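Local structure of Emp46p (Saccharomyces cerevisiae, 2A6V) at residues 64-69 / 193-198; 109-114 / 185-190; 70-75 / 147-152; 53-58 / 88-93. The protein is a cargo receptor whose lectin-like carbohydrate recognition domain binds potassium, and is involved in the secretion of glycoproteins. All blocks are in the same frame, centred on the assembly; numbering follows the deposited sequence.

How the interactions relate
The four contacts lie within one legume-lectin-like beta sandwich. Interactions 1 and 3 share strand 66-75, of the sheet that also holds 158-165 and 209-218, and their centres are about 21 Å apart, on opposite sides of the chain's centre. Interaction 1 ties that strand to strand 196-202 of the other sheet. Interaction 4 bridges strands 51-56 and 84-90, the two neighbours of 196-202, and its centre is about 10 Å from that of interaction 1. Interaction 2 sets strand 111-115, next to 84-90, against loop 185-190. Along the chain interaction 4 closes before interaction 2 opens, and both 2 and 3 fall between the segments of interaction 1, so residues far apart in sequence build the sandwich.

Interaction 1: 64-69 / 193-198; sequences DAMTIE and SPFRIG
The hydrophobic core between the two sheets of the lectin beta sandwich holds this contact, in which M66 meets F195 and I68 meets I197. M66, on strand 66-75, and F195 come from opposite directions. M66 CG lies between the backbone N and the carbonyl carbon (chi1 69°) and the chain runs extended beyond it, which carries SD across to the ring. The sulfur reaches the edge of the phenyl ring, M66 SD lying 3.6 Å from F195 CZ and 84° off the ring normal, a Met-aromatic contact. The methyl M66 CE, lying out of the ring plane, is 3.8 Å from F195 CZ. Two residues along, the isoleucines reach toward each other tip to tip, I68 CD1 standing 4.2 Å from I197 CD1. L89 of strand 84-90 packs against F195 and both isoleucines, while M215 of strand 209-218 touches both isoleucines. With no hydrogen bond across it, the contact depends on dispersion between buried apolar groups, to which the sulfur probably adds a weak electrostatic attraction.

Interaction 2: 109-114 / 185-190; sequences NGLMIL and RKVKFM
F189 sends its ring from loop 185-190 against the backbone at G110, where the chain turns a corner. From CB, which carries CG between the backbone N and the carbonyl carbon (chi1 72°), the ring extends toward that corner. On one side of the ring F189 CE1 packs against F195 CB, joining this contact to segment 193-198; on the other F189 CE2 lies 3.7 Å from G110 CA and 4.4 Å from L111 CB. F189 CZ, at the tip, is also 3.7 Å from G110 CA and approaches L111 N at 4.1 Å. These backbone atoms meet the ring obliquely. The backbone at G110 (phi 156°) is one that glycine alone adopts comfortably, since a CB would press on the carbonyl O of N109. Here the loop that follows strand 179-184 of one sheet closes over segment 109-114, which leads into the other sheet of the lectin sandwich. Within the loop, M190 SD sits over one face of the F189 ring, 3.5 Å from its plane and off-centre. Beside the ring a second apolar contact forms, with L111 CD2 4.4 Å from V187 CG1. V187 also packs on L129 and L172, which belong to different sheets, and L111 rests on L89 of the adjoining strand.

Interaction 3: 70-75 / 147-152; sequences WTFRSF and CLFQYQ
S74 sets its CB against the edge of the Y151 ring, close to the ring plane and 3.8 Å from Y151 CD1. The serine comes from strand 66-75 and the tyrosine from the irregular chain that follows strand 145-148; the touching parts run 58° apart. S74 OG stands anti to the backbone N (chi1 172°), near Q152. Farther back along the strand, F72 brings CZ to within 4.3 Å of F149 CE2. The F149 atom sits at the edge of the F72 ring, near its plane, while F72 CZ approaches the F149 ring obliquely. A water joins the two backbones: it accepts from S74 N at 3.0 Å and donates to Y151 O at 2.8 Å. The contact joins a strand of one sheet to the chain leaving strand 145-148, an outermost strand of the other sheet; the C147-C181 disulfide ties that strand to strand 179-184. E123 receives the backbone N-H groups of Y151 and Q152. No direct hydrogen bond crosses the contact, and S74 O and Y151 O, both acceptors, cannot pair, so the polar link is indirect, through the water and through E208, to which S74 OG and, weakly, Q152 NE2 are hydrogen-bonded.

Interaction 4: 53-58 / 88-93; sequences SLWLKP and WLKQGN
W55, W88 and K90 account for the surface buried here, with W55 giving the largest share. The six-membered ring of W55 lies against the five-membered ring of W88 in an offset pair: the planes are inclined by 30°, the centroids are 4.9 Å apart, and the rings barely overlap. W55 CZ2 lies over one face of the W88 indole, 3.7 Å from W88 CD1. At the far corner of the ring, W55 CH2 comes within 3.3 Å of W88 CB, a tight approach that sets the tip of one tryptophan against the root of the other. K90 adds its aliphatic part, CE lying 3.9 Å from W55 CH2, and a bend at chi3 (-42°) turns the end of the lysine chain. K90 NZ is hydrogen-bonded to S104 and W88 NE1 to S200, while F108 meets the W88 ring edge to face. In one of its two conformers R196 makes a cation-pi contact with W55. Strand 196-202, which carries R196 and S200, runs between strands 51-56 and 84-90 in one sheet of the lectin beta sandwich, so W55 and W88 meet across an intervening strand, while strand 111-115 adjoins 84-90 on its other side and brings M112 against W88.

Interaction 1: 64-69 / 193-198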
loop_
_atom_site.group_PDB
_atom_site.type_symbol
_atom_site.label_atom_id
_atom_site.label_comp_id
_atom_site.label_asym_id
_atom_site.label_seq_id
_atom_site.Cartn_x
_atom_site.Cartn_y
_atom_site.Cartn_z
ATOM N N ASP A 64 1.643 13.353 -16.600
ATOM C CA ASP A 64 1.838 14.640 -15.928
ATOM C C ASP A 64 1.860 14.423 -14.417
ATOM O O ASP A 64 2.876 14.676 -13.774
ATOM C CB ASP A 64 0.726 15.633 -16.303
ATOM C CG ASP A 64 0.896 16.224 -17.700
ATOM O OD1 ASP A 64 1.942 16.002 -18.341
ATOM O OD2 ASP A 64 0.005 16.917 -18.231
ATOM N N ALA A 65 0.745 13.922 -13.884
ATOM C CA ALA A 65 0.563 13.674 -12.453
ATOM C C ALA A 65 -0.280 12.420 -12.222
ATOM O O ALA A 65 -0.815 11.819 -13.162
ATOM C CB ALA A 65 -0.090 14.878 -11.798
ATOM N N MET A 66 -0.386 11.998 -10.966
ATOM C CA MET A 66 -1.189 10.809 -10.670
ATOM C C MET A 66 -1.819 10.822 -9.303
ATOM O O MET A 66 -1.332 11.483 -8.396
ATOM C CB MET A 66 -0.347 9.553 -10.838
ATOM C CG MET A 66 0.740 9.330 -9.828
ATOM S SD MET A 66 1.231 7.564 -9.708
ATOM C CE MET A 66 1.922 7.619 -8.053
ATOM N N THR A 67 -2.889 10.047 -9.155
ATOM C CA THR A 67 -3.549 9.811 -7.890
ATOM C C THR A 67 -3.749 8.309 -7.697
ATOM O O THR A 67 -4.197 7.636 -8.608
ATOM C CB THR A 67 -4.919 10.491 -7.889
ATOM O OG1 THR A 67 -4.755 11.899 -8.121
ATOM C CG2 THR A 67 -5.600 10.367 -6.518
ATOM N N ILE A 68 -3.416 7.796 -6.522
ATOM C CA ILE A 68 -3.736 6.421 -6.162
ATOM C C ILE A 68 -4.578 6.462 -4.910
ATOM O O ILE A 68 -4.219 7.108 -3.918
ATOM C CB ILE A 68 -2.478 5.601 -5.908
ATOM C CG1 ILE A 68 -1.646 5.475 -7.200
ATOM C CG2 ILE A 68 -2.870 4.234 -5.362
ATOM C CD1 ILE A 68 -0.267 4.891 -6.974
ATOM N N GLU A 69 -5.693 5.755 -4.934
ATOM C CA GLU A 69 -6.588 5.661 -3.805
ATOM C C GLU A 69 -6.752 4.198 -3.459
ATOM O O GLU A 69 -7.266 3.435 -4.280
ATOM C CB GLU A 69 -7.943 6.253 -4.140
ATOM C CG GLU A 69 -7.935 7.746 -4.337
ATOM C CD GLU A 69 -9.298 8.286 -4.730
ATOM O OE1 GLU A 69 -10.175 7.512 -5.200
ATOM O OE2 GLU A 69 -9.480 9.509 -4.581
ATOM N N SER A 193 10.766 7.501 -13.929
ATOM C CA SER A 193 11.019 6.070 -14.064
ATOM C C SER A 193 9.719 5.289 -13.924
ATOM O O SER A 193 8.805 5.723 -13.209
ATOM C CB SER A 193 12.029 5.598 -13.017
ATOM O OG SER A 193 11.452 5.577 -11.716
ATOM N N PRO A 194 9.613 4.153 -14.612
ATOM C CA PRO A 194 8.466 3.261 -14.391
ATOM C C PRO A 194 8.551 2.686 -12.980
ATOM O O PRO A 194 9.640 2.546 -12.439
ATOM C CB PRO A 194 8.658 2.164 -15.448
ATOM C CG PRO A 194 9.618 2.732 -16.442
ATOM C CD PRO A 194 10.529 3.625 -15.644
ATOM N N PHE A 195 7.413 2.377 -12.379
ATOM C CA PHE A 195 7.417 1.802 -11.048
ATOM C C PHE A 195 6.244 0.851 -10.861
ATOM O O PHE A 195 5.275 0.855 -11.619
ATOM C CB PHE A 195 7.440 2.894 -9.970
ATOM C CG PHE A 195 6.325 3.882 -10.098
ATOM C CD1 PHE A 195 6.464 5.010 -10.906
ATOM C CD2 PHE A 195 5.123 3.673 -9.448
ATOM C CE1 PHE A 195 5.426 5.906 -11.050
ATOM C CE2 PHE A 195 4.090 4.574 -9.584
ATOM C CZ PHE A 195 4.242 5.697 -10.390
ATOM N N ARG A 196 6.377 0.018 -9.843
ATOM C CA ARG A 196 5.413 -1.013 -9.541
ATOM C C ARG A 196 4.574 -0.552 -8.371
ATOM O O ARG A 196 5.080 0.104 -7.457
ATOM C CB ARG A 196 6.138 -2.304 -9.215
ATOM C CG ARG A 196 6.776 -2.931 -10.468
ATOM C CD ARG A 196 7.412 -4.287 -10.252
ATOM N NE ARG A 196 8.054 -4.418 -8.941
ATOM C CZ ARG A 196 7.556 -5.120 -7.908
ATOM N NH1 ARG A 196 6.404 -5.785 -8.003
ATOM N NH2 ARG A 196 8.224 -5.167 -6.763
ATOM N N ILE A 197 3.302 -0.930 -8.400
ATOM C CA ILE A 197 2.316 -0.502 -7.410
ATOM C C ILE A 197 1.716 -1.696 -6.738
ATOM O O ILE A 197 1.260 -2.627 -7.409
ATOM C CB ILE A 197 1.198 0.308 -8.123
ATOM C CG1 ILE A 197 1.768 1.566 -8.783
ATOM C CG2 ILE A 197 0.056 0.614 -7.184
ATOM C CD1 ILE A 197 0.903 2.096 -9.851
ATOM N N GLY A 198 1.686 -1.707 -5.407
ATOM C CA GLY A 198 1.051 -2.805 -4.708
ATOM C C GLY A 198 0.799 -2.546 -3.240
ATOM O O GLY A 198 1.050 -1.451 -2.717
#

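Interaction 2: 109-114 / 185-190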
loop_
_atom_site.group_PDB
_atom_site.type_symbol
_atom_site.label_atom_id
_atom_site.label_comp_id
_atom_site.label_asym_id
_atom_site.label_seq_id
_atom_site.Cartn_x
_atom_site.Cartn_y
_atom_site.Cartn_z
ATOM N N ASN A 109 14.123 -0.437 -3.480
ATOM C CA ASN A 109 14.266 0.872 -4.058
ATOM C C ASN A 109 12.874 1.426 -4.269
ATOM O O ASN A 109 12.144 1.023 -5.177
ATOM C CB ASN A 109 15.019 0.778 -5.381
ATOM C CG ASN A 109 15.571 2.101 -5.817
ATOM O OD1 ASN A 109 14.940 3.151 -5.651
ATOM N ND2 ASN A 109 16.785 2.068 -6.372
ATOM N N GLY A 110 12.476 2.320 -3.387
ATOM C CA GLY A 110 11.176 2.926 -3.516
ATOM C C GLY A 110 10.616 3.448 -2.227
ATOM O O GLY A 110 11.353 3.820 -1.315
ATOM N N LEU A 111 9.290 3.457 -2.169
ATOM C CA LEU A 111 8.509 4.078 -1.118
ATOM C C LEU A 111 7.611 3.035 -0.492
ATOM O O LEU A 111 6.961 2.265 -1.199
ATOM C CB LEU A 111 7.668 5.200 -1.709
ATOM C CG LEU A 111 6.583 5.811 -0.835
ATOM C CD1 LEU A 111 7.166 6.571 0.384
ATOM C CD2 LEU A 111 5.692 6.733 -1.668
ATOM N N MET A 112 7.635 2.979 0.833
ATOM C CA MET A 112 6.760 2.127 1.615
ATOM C C MET A 112 5.981 3.015 2.574
ATOM O O MET A 112 6.581 3.689 3.424
ATOM C CB MET A 112 7.578 1.115 2.418
ATOM C CG MET A 112 6.729 0.154 3.229
ATOM S SD MET A 112 7.589 -0.931 4.359
ATOM C CE MET A 112 8.141 0.235 5.569
ATOM N N ILE A 113 4.656 2.965 2.504
ATOM C CA ILE A 113 3.768 3.677 3.406
ATOM C C ILE A 113 3.115 2.623 4.276
ATOM O O ILE A 113 2.402 1.741 3.774
ATOM C CB ILE A 113 2.722 4.510 2.629
ATOM C CG1 ILE A 113 3.445 5.536 1.728
ATOM C CG2 ILE A 113 1.748 5.160 3.588
ATOM C CD1 ILE A 113 2.525 6.359 0.838
ATOM N N LEU A 114 3.352 2.689 5.578
ATOM C CA LEU A 114 3.097 1.597 6.461
ATOM C C LEU A 114 2.103 1.992 7.531
ATOM O O LEU A 114 2.285 3.012 8.194
ATOM C CB LEU A 114 4.408 1.158 7.104
ATOM C CG LEU A 114 4.338 0.070 8.144
ATOM C CD1 LEU A 114 3.821 -1.249 7.591
ATOM C CD2 LEU A 114 5.731 -0.113 8.730
ATOM N N ARG A 185 8.322 16.739 -0.843
ATOM C CA ARG A 185 8.908 16.823 -2.178
ATOM C C ARG A 185 10.139 15.909 -2.299
ATOM O O ARG A 185 10.870 15.973 -3.280
ATOM C CB ARG A 185 9.250 18.278 -2.491
ATOM C CG ARG A 185 8.043 19.083 -2.895
ATOM C CD ARG A 185 8.349 20.477 -3.375
ATOM N NE ARG A 185 7.206 21.057 -4.094
ATOM C CZ ARG A 185 6.286 21.845 -3.564
ATOM N NH1 ARG A 185 6.328 22.196 -2.284
ATOM N NH2 ARG A 185 5.305 22.305 -4.320
ATOM N N LYS A 186 10.319 15.016 -1.322
ATOM C CA LYS A 186 11.481 14.127 -1.255
ATOM C C LYS A 186 11.396 12.912 -2.176
ATOM O O LYS A 186 12.421 12.320 -2.526
ATOM C CB LYS A 186 11.666 13.614 0.179
ATOM C CG LYS A 186 12.023 14.681 1.192
ATOM C CD LYS A 186 12.517 14.063 2.500
ATOM C CE LYS A 186 13.141 15.123 3.409
ATOM N NZ LYS A 186 13.513 14.573 4.745
ATOM N N VAL A 187 10.178 12.500 -2.514
ATOM C CA VAL A 187 9.974 11.347 -3.388
ATOM C C VAL A 187 9.927 11.859 -4.834
ATOM O O VAL A 187 8.967 12.517 -5.232
ATOM C CB VAL A 187 8.677 10.568 -3.032
ATOM C CG1 VAL A 187 8.692 9.181 -3.668
ATOM C CG2 VAL A 187 8.496 10.448 -1.522
ATOM N N LYS A 188 10.969 11.567 -5.608
ATOM C CA LYS A 188 11.070 12.074 -6.974
ATOM C C LYS A 188 11.151 10.990 -8.046
ATOM O O LYS A 188 10.959 11.276 -9.220
ATOM C CB LYS A 188 12.294 12.978 -7.105
ATOM C CG LYS A 188 12.190 14.256 -6.311
ATOM C CD LYS A 188 13.481 15.050 -6.372
ATOM C CE LYS A 188 13.792 15.727 -5.045
ATOM N NZ LYS A 188 13.058 17.013 -4.923
ATOM N N PHE A 189 11.450 9.750 -7.671
ATOM C CA PHE A 189 11.725 8.736 -8.688
ATOM C C PHE A 189 10.555 8.431 -9.632
ATOM O O PHE A 189 10.774 8.009 -10.769
ATOM C CB PHE A 189 12.286 7.454 -8.054
ATOM C CG PHE A 189 11.281 6.655 -7.280
ATOM C CD1 PHE A 189 10.512 5.693 -7.908
ATOM C CD2 PHE A 189 11.130 6.844 -5.910
ATOM C CE1 PHE A 189 9.601 4.947 -7.192
ATOM C CE2 PHE A 189 10.204 6.104 -5.199
ATOM C CZ PHE A 189 9.449 5.153 -5.844
ATOM N N MET A 190 9.318 8.658 -9.188
ATOM C CA MET A 190 8.160 8.337 -10.020
ATOM C C MET A 190 7.970 9.298 -11.188
ATOM O O MET A 190 7.229 8.994 -12.114
ATOM C CB MET A 190 6.862 8.336 -9.204
ATOM C CG MET A 190 6.795 7.280 -8.135
ATOM S SD MET A 190 7.350 7.908 -6.574
ATOM C CE MET A 190 6.046 9.114 -6.134
#

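Interaction 3: 70-75 / 147-152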
loop_
_atom_site.group_PDB
_atom_site.type_symbol
_atom_site.label_atom_id
_atom_site.label_comp_id
_atom_site.label_asym_id
_atom_site.label_seq_id
_atom_site.Cartn_x
_atom_site.Cartn_y
_atom_site.Cartn_z
ATOM N N TRP A 70 -6.311 3.807 -2.272
ATOM C CA TRP A 70 -6.555 2.484 -1.711
ATOM C C TRP A 70 -7.607 2.566 -0.620
ATOM O O TRP A 70 -7.478 3.411 0.275
ATOM C CB TRP A 70 -5.286 1.938 -1.074
ATOM C CG TRP A 70 -4.172 1.560 -2.006
ATOM C CD1 TRP A 70 -3.101 2.329 -2.365
ATOM C CD2 TRP A 70 -3.998 0.303 -2.657
ATOM N NE1 TRP A 70 -2.271 1.621 -3.203
ATOM C CE2 TRP A 70 -2.798 0.368 -3.391
ATOM C CE3 TRP A 70 -4.721 -0.887 -2.682
ATOM C CZ2 TRP A 70 -2.322 -0.699 -4.141
ATOM C CZ3 TRP A 70 -4.253 -1.934 -3.449
ATOM C CH2 TRP A 70 -3.062 -1.844 -4.149
ATOM N N THR A 71 -8.640 1.721 -0.668
ATOM C CA THR A 71 -9.651 1.644 0.361
ATOM C C THR A 71 -9.404 0.346 1.087
ATOM O O THR A 71 -9.391 -0.723 0.465
ATOM C CB THR A 71 -11.043 1.682 -0.248
ATOM O OG1 THR A 71 -11.207 2.930 -0.938
ATOM C CG2 THR A 71 -12.111 1.610 0.828
ATOM N N PHE A 72 -9.223 0.429 2.392
ATOM C CA PHE A 72 -8.747 -0.700 3.179
ATOM C C PHE A 72 -9.382 -0.690 4.563
ATOM O O PHE A 72 -9.958 0.302 4.997
ATOM C CB PHE A 72 -7.205 -0.611 3.321
ATOM C CG PHE A 72 -6.763 0.512 4.214
ATOM C CD1 PHE A 72 -6.645 0.321 5.580
ATOM C CD2 PHE A 72 -6.550 1.780 3.693
ATOM C CE1 PHE A 72 -6.321 1.375 6.406
ATOM C CE2 PHE A 72 -6.210 2.828 4.541
ATOM C CZ PHE A 72 -6.085 2.599 5.883
ATOM N N ARG A 73 -9.271 -1.791 5.273
ATOM C CA ARG A 73 -9.538 -1.793 6.694
ATOM C C ARG A 73 -8.748 -2.884 7.402
ATOM O O ARG A 73 -8.253 -3.819 6.781
ATOM C CB ARG A 73 -11.029 -1.950 6.984
ATOM C CG ARG A 73 -11.595 -3.290 6.556
ATOM C CD ARG A 73 -13.100 -3.332 6.685
ATOM N NE ARG A 73 -13.589 -4.614 6.205
ATOM C CZ ARG A 73 -14.854 -4.895 5.959
ATOM N NH1 ARG A 73 -15.816 -4.030 6.205
ATOM N NH2 ARG A 73 -15.158 -6.097 5.493
ATOM N N SER A 74 -8.661 -2.762 8.712
ATOM C CA SER A 74 -8.178 -3.823 9.564
ATOM C C SER A 74 -9.314 -4.155 10.500
ATOM O O SER A 74 -9.812 -3.287 11.186
ATOM C CB SER A 74 -6.987 -3.381 10.403
ATOM O OG SER A 74 -6.686 -4.402 11.350
ATOM N N PHE A 75 -9.723 -5.414 10.505
ATOM C CA PHE A 75 -10.851 -5.873 11.297
ATOM C C PHE A 75 -10.492 -7.054 12.186
ATOM O O PHE A 75 -9.706 -7.939 11.813
ATOM C CB PHE A 75 -12.002 -6.272 10.371
ATOM C CG PHE A 75 -13.196 -6.782 11.102
ATOM C CD1 PHE A 75 -13.998 -5.915 11.816
ATOM C CD2 PHE A 75 -13.507 -8.139 11.095
ATOM C CE1 PHE A 75 -15.110 -6.402 12.530
ATOM C CE2 PHE A 75 -14.616 -8.622 11.790
ATOM C CZ PHE A 75 -15.409 -7.750 12.506
ATOM N N CYS A 147 2.079 10.286 10.439
ATOM C CA CYS A 147 0.943 10.815 11.184
ATOM C C CYS A 147 0.381 9.731 12.094
ATOM O O CYS A 147 0.579 8.532 11.871
ATOM C CB CYS A 147 -0.133 11.385 10.271
ATOM S SG CYS A 147 -0.956 10.167 9.205
ATOM N N LEU A 148 -0.319 10.131 13.137
ATOM C CA LEU A 148 -0.998 9.206 14.005
ATOM C C LEU A 148 -2.353 8.942 13.351
ATOM O O LEU A 148 -3.020 9.863 12.886
ATOM C CB LEU A 148 -1.153 9.790 15.405
ATOM C CG LEU A 148 0.140 10.280 16.047
ATOM C CD1 LEU A 148 -0.151 10.780 17.462
ATOM C CD2 LEU A 148 1.215 9.195 16.047
ATOM N N PHE A 149 -2.721 7.674 13.287
ATOM C CA PHE A 149 -3.940 7.277 12.570
ATOM C C PHE A 149 -4.494 5.961 13.131
ATOM O O PHE A 149 -3.794 4.954 13.212
ATOM C CB PHE A 149 -3.645 7.133 11.071
ATOM C CG PHE A 149 -4.873 6.861 10.256
ATOM C CD1 PHE A 149 -5.764 7.870 9.961
ATOM C CD2 PHE A 149 -5.183 5.565 9.882
ATOM C CE1 PHE A 149 -6.908 7.601 9.245
ATOM C CE2 PHE A 149 -6.336 5.308 9.160
ATOM C CZ PHE A 149 -7.181 6.306 8.852
ATOM N N GLN A 150 -5.757 6.010 13.549
ATOM C CA GLN A 150 -6.441 4.857 14.129
ATOM C C GLN A 150 -6.987 3.963 13.010
ATOM O O GLN A 150 -7.783 4.402 12.172
ATOM C CB GLN A 150 -7.581 5.298 15.054
ATOM C CG GLN A 150 -8.124 4.179 15.894
ATOM C CD GLN A 150 -9.204 4.601 16.872
ATOM O OE1 GLN A 150 -9.711 3.770 17.618
ATOM N NE2 GLN A 150 -9.525 5.880 16.906
ATOM N N TYR A 151 -6.540 2.717 13.000
ATOM C CA TYR A 151 -6.971 1.743 11.975
ATOM C C TYR A 151 -7.419 0.377 12.568
ATOM O O TYR A 151 -8.197 -0.312 11.924
ATOM C CB TYR A 151 -5.882 1.524 10.894
ATOM C CG TYR A 151 -4.676 0.822 11.427
ATOM C CD1 TYR A 151 -4.631 -0.564 11.490
ATOM C CD2 TYR A 151 -3.594 1.543 11.931
ATOM C CE1 TYR A 151 -3.531 -1.232 12.027
ATOM C CE2 TYR A 151 -2.488 0.903 12.475
ATOM C CZ TYR A 151 -2.454 -0.494 12.510
ATOM O OH TYR A 151 -1.390 -1.166 13.089
ATOM N N GLN A 152 -6.944 -0.049 13.731
ATOM C CA GLN A 152 -7.253 -1.404 14.177
ATOM C C GLN A 152 -8.730 -1.561 14.469
ATOM O O GLN A 152 -9.374 -0.671 15.038
ATOM C CB GLN A 152 -6.458 -1.814 15.409
ATOM C CG GLN A 152 -4.984 -2.023 15.159
ATOM C CD GLN A 152 -4.345 -2.753 16.301
ATOM O OE1 GLN A 152 -4.622 -2.439 17.468
ATOM N NE2 GLN A 152 -3.477 -3.703 15.996
HETATM O O HOH W 1 -9.153 0.112 9.332
#

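Interaction 4: 53-58 / 88-93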
loop_
_atom_site.group_PDB
_atom_site.type_symbol
_atom_site.label_atom_id
_atom_site.label_comp_id
_atom_site.label_asym_id
_atom_site.label_seq_id
_atom_site.Cartn_x
_atom_site.Cartn_y
_atom_site.Cartn_z
ATOM N N SER A 53 -0.514 -10.324 -0.503
ATOM C CA SER A 53 -0.161 -9.149 -1.301
ATOM C C SER A 53 -0.948 -9.067 -2.583
ATOM O O SER A 53 -1.447 -10.082 -3.085
ATOM C CB SER A 53 1.339 -9.120 -1.631
ATOM O OG SER A 53 1.763 -10.304 -2.301
ATOM N N LEU A 54 -1.090 -7.853 -3.085
ATOM C CA LEU A 54 -1.687 -7.560 -4.377
ATOM C C LEU A 54 -0.730 -6.642 -5.085
ATOM O O LEU A 54 -0.452 -5.560 -4.602
ATOM C CB LEU A 54 -3.048 -6.885 -4.243
ATOM C CG LEU A 54 -4.111 -7.742 -3.575
ATOM C CD1 LEU A 54 -5.257 -6.885 -3.131
ATOM C CD2 LEU A 54 -4.590 -8.828 -4.520
ATOM N N TRP A 55 -0.236 -7.067 -6.232
ATOM C CA TRP A 55 0.663 -6.238 -7.029
ATOM C C TRP A 55 0.133 -6.086 -8.447
ATOM O O TRP A 55 -0.311 -7.052 -9.066
ATOM C CB TRP A 55 2.062 -6.862 -7.084
ATOM C CG TRP A 55 2.864 -6.749 -5.829
ATOM C CD1 TRP A 55 3.004 -7.684 -4.856
ATOM C CD2 TRP A 55 3.672 -5.637 -5.445
ATOM N NE1 TRP A 55 3.854 -7.220 -3.882
ATOM C CE2 TRP A 55 4.279 -5.964 -4.224
ATOM C CE3 TRP A 55 3.966 -4.399 -6.032
ATOM C CZ2 TRP A 55 5.128 -5.090 -3.559
ATOM C CZ3 TRP A 55 4.821 -3.524 -5.360
ATOM C CH2 TRP A 55 5.397 -3.891 -4.150
ATOM N N LEU A 56 0.156 -4.873 -8.976
ATOM C CA LEU A 56 -0.119 -4.688 -10.404
ATOM C C LEU A 56 1.020 -5.269 -11.227
ATOM O O LEU A 56 2.194 -5.039 -10.939
ATOM C CB LEU A 56 -0.304 -3.211 -10.751
ATOM C CG LEU A 56 -1.717 -2.707 -10.573
ATOM C CD1 LEU A 56 -1.707 -1.214 -10.352
ATOM C CD2 LEU A 56 -2.594 -3.069 -11.793
ATOM N N LYS A 57 0.675 -6.051 -12.243
ATOM C CA LYS A 57 1.670 -6.645 -13.141
ATOM C C LYS A 57 2.387 -5.581 -14.010
ATOM O O LYS A 57 3.612 -5.548 -14.024
ATOM C CB LYS A 57 1.042 -7.737 -14.017
ATOM C CG LYS A 57 0.610 -9.007 -13.285
ATOM C CD LYS A 57 -0.039 -10.022 -14.256
ATOM C CE LYS A 57 -0.720 -11.151 -13.497
ATOM N NZ LYS A 57 -1.541 -12.031 -14.421
ATOM N N PRO A 58 1.657 -4.701 -14.686
ATOM C CA PRO A 58 2.329 -3.701 -15.530
ATOM C C PRO A 58 2.975 -2.627 -14.666
ATOM O O PRO A 58 2.386 -2.210 -13.670
ATOM C CB PRO A 58 1.189 -3.100 -16.338
ATOM C CG PRO A 58 -0.009 -3.254 -15.497
ATOM C CD PRO A 58 0.205 -4.513 -14.703
ATOM N N TRP A 88 3.008 0.217 -1.483
ATOM C CA TRP A 88 4.313 0.268 -2.102
ATOM C C TRP A 88 4.284 0.971 -3.452
ATOM O O TRP A 88 3.350 0.776 -4.257
ATOM C CB TRP A 88 4.818 -1.140 -2.371
ATOM C CG TRP A 88 4.894 -2.047 -1.210
ATOM C CD1 TRP A 88 3.927 -2.901 -0.800
ATOM C CD2 TRP A 88 5.996 -2.226 -0.308
ATOM N NE1 TRP A 88 4.343 -3.600 0.305
ATOM C CE2 TRP A 88 5.613 -3.201 0.628
ATOM C CE3 TRP A 88 7.276 -1.666 -0.204
ATOM C CZ2 TRP A 88 6.461 -3.637 1.653
ATOM C CZ3 TRP A 88 8.113 -2.094 0.833
ATOM C CH2 TRP A 88 7.690 -3.068 1.740
ATOM N N LEU A 89 5.318 1.763 -3.689
ATOM C CA LEU A 89 5.712 2.198 -5.023
ATOM C C LEU A 89 7.186 1.818 -5.139
ATOM O O LEU A 89 8.004 2.371 -4.408
ATOM C CB LEU A 89 5.540 3.716 -5.183
ATOM C CG LEU A 89 4.152 4.314 -5.017
ATOM C CD1 LEU A 89 4.204 5.803 -5.338
ATOM C CD2 LEU A 89 3.142 3.650 -5.907
ATOM N N LYS A 90 7.531 0.862 -5.996
ATOM C CA LYS A 90 8.908 0.346 -6.060
ATOM C C LYS A 90 9.460 0.369 -7.488
ATOM O O LYS A 90 8.719 0.216 -8.446
ATOM C CB LYS A 90 8.949 -1.081 -5.517
ATOM C CG LYS A 90 8.618 -1.183 -4.034
ATOM C CD LYS A 90 9.310 -2.335 -3.292
ATOM C CE LYS A 90 9.314 -3.619 -4.079
ATOM N NZ LYS A 90 9.984 -4.698 -3.331
ATOM N N GLN A 91 10.767 0.578 -7.616
ATOM C CA GLN A 91 11.433 0.589 -8.926
ATOM C C GLN A 91 12.605 -0.375 -8.928
ATOM O O GLN A 91 12.995 -0.899 -7.884
ATOM C CB GLN A 91 11.896 2.006 -9.295
ATOM C CG GLN A 91 12.863 2.632 -8.300
ATOM C CD GLN A 91 13.485 3.922 -8.801
ATOM O OE1 GLN A 91 13.245 4.340 -9.943
ATOM N NE2 GLN A 91 14.289 4.558 -7.954
ATOM N N GLY A 92 13.149 -0.635 -10.115
ATOM C CA GLY A 92 14.319 -1.488 -10.240
ATOM C C GLY A 92 13.973 -2.962 -10.246
ATOM O O GLY A 92 12.804 -3.326 -10.138
ATOM N N ASN A 93 15.001 -3.803 -10.347
ATOM C CA ASN A 93 14.827 -5.247 -10.559
ATOM C C ASN A 93 13.820 -5.937 -9.611
ATOM O O ASN A 93 12.619 -5.622 -9.648
ATOM C CB ASN A 93 16.198 -5.957 -10.559
ATOM C CG ASN A 93 17.016 -5.652 -11.807
ATOM O OD1 ASN A 93 16.587 -5.937 -12.931
ATOM N ND2 ASN A 93 18.198 -5.071 -11.614
#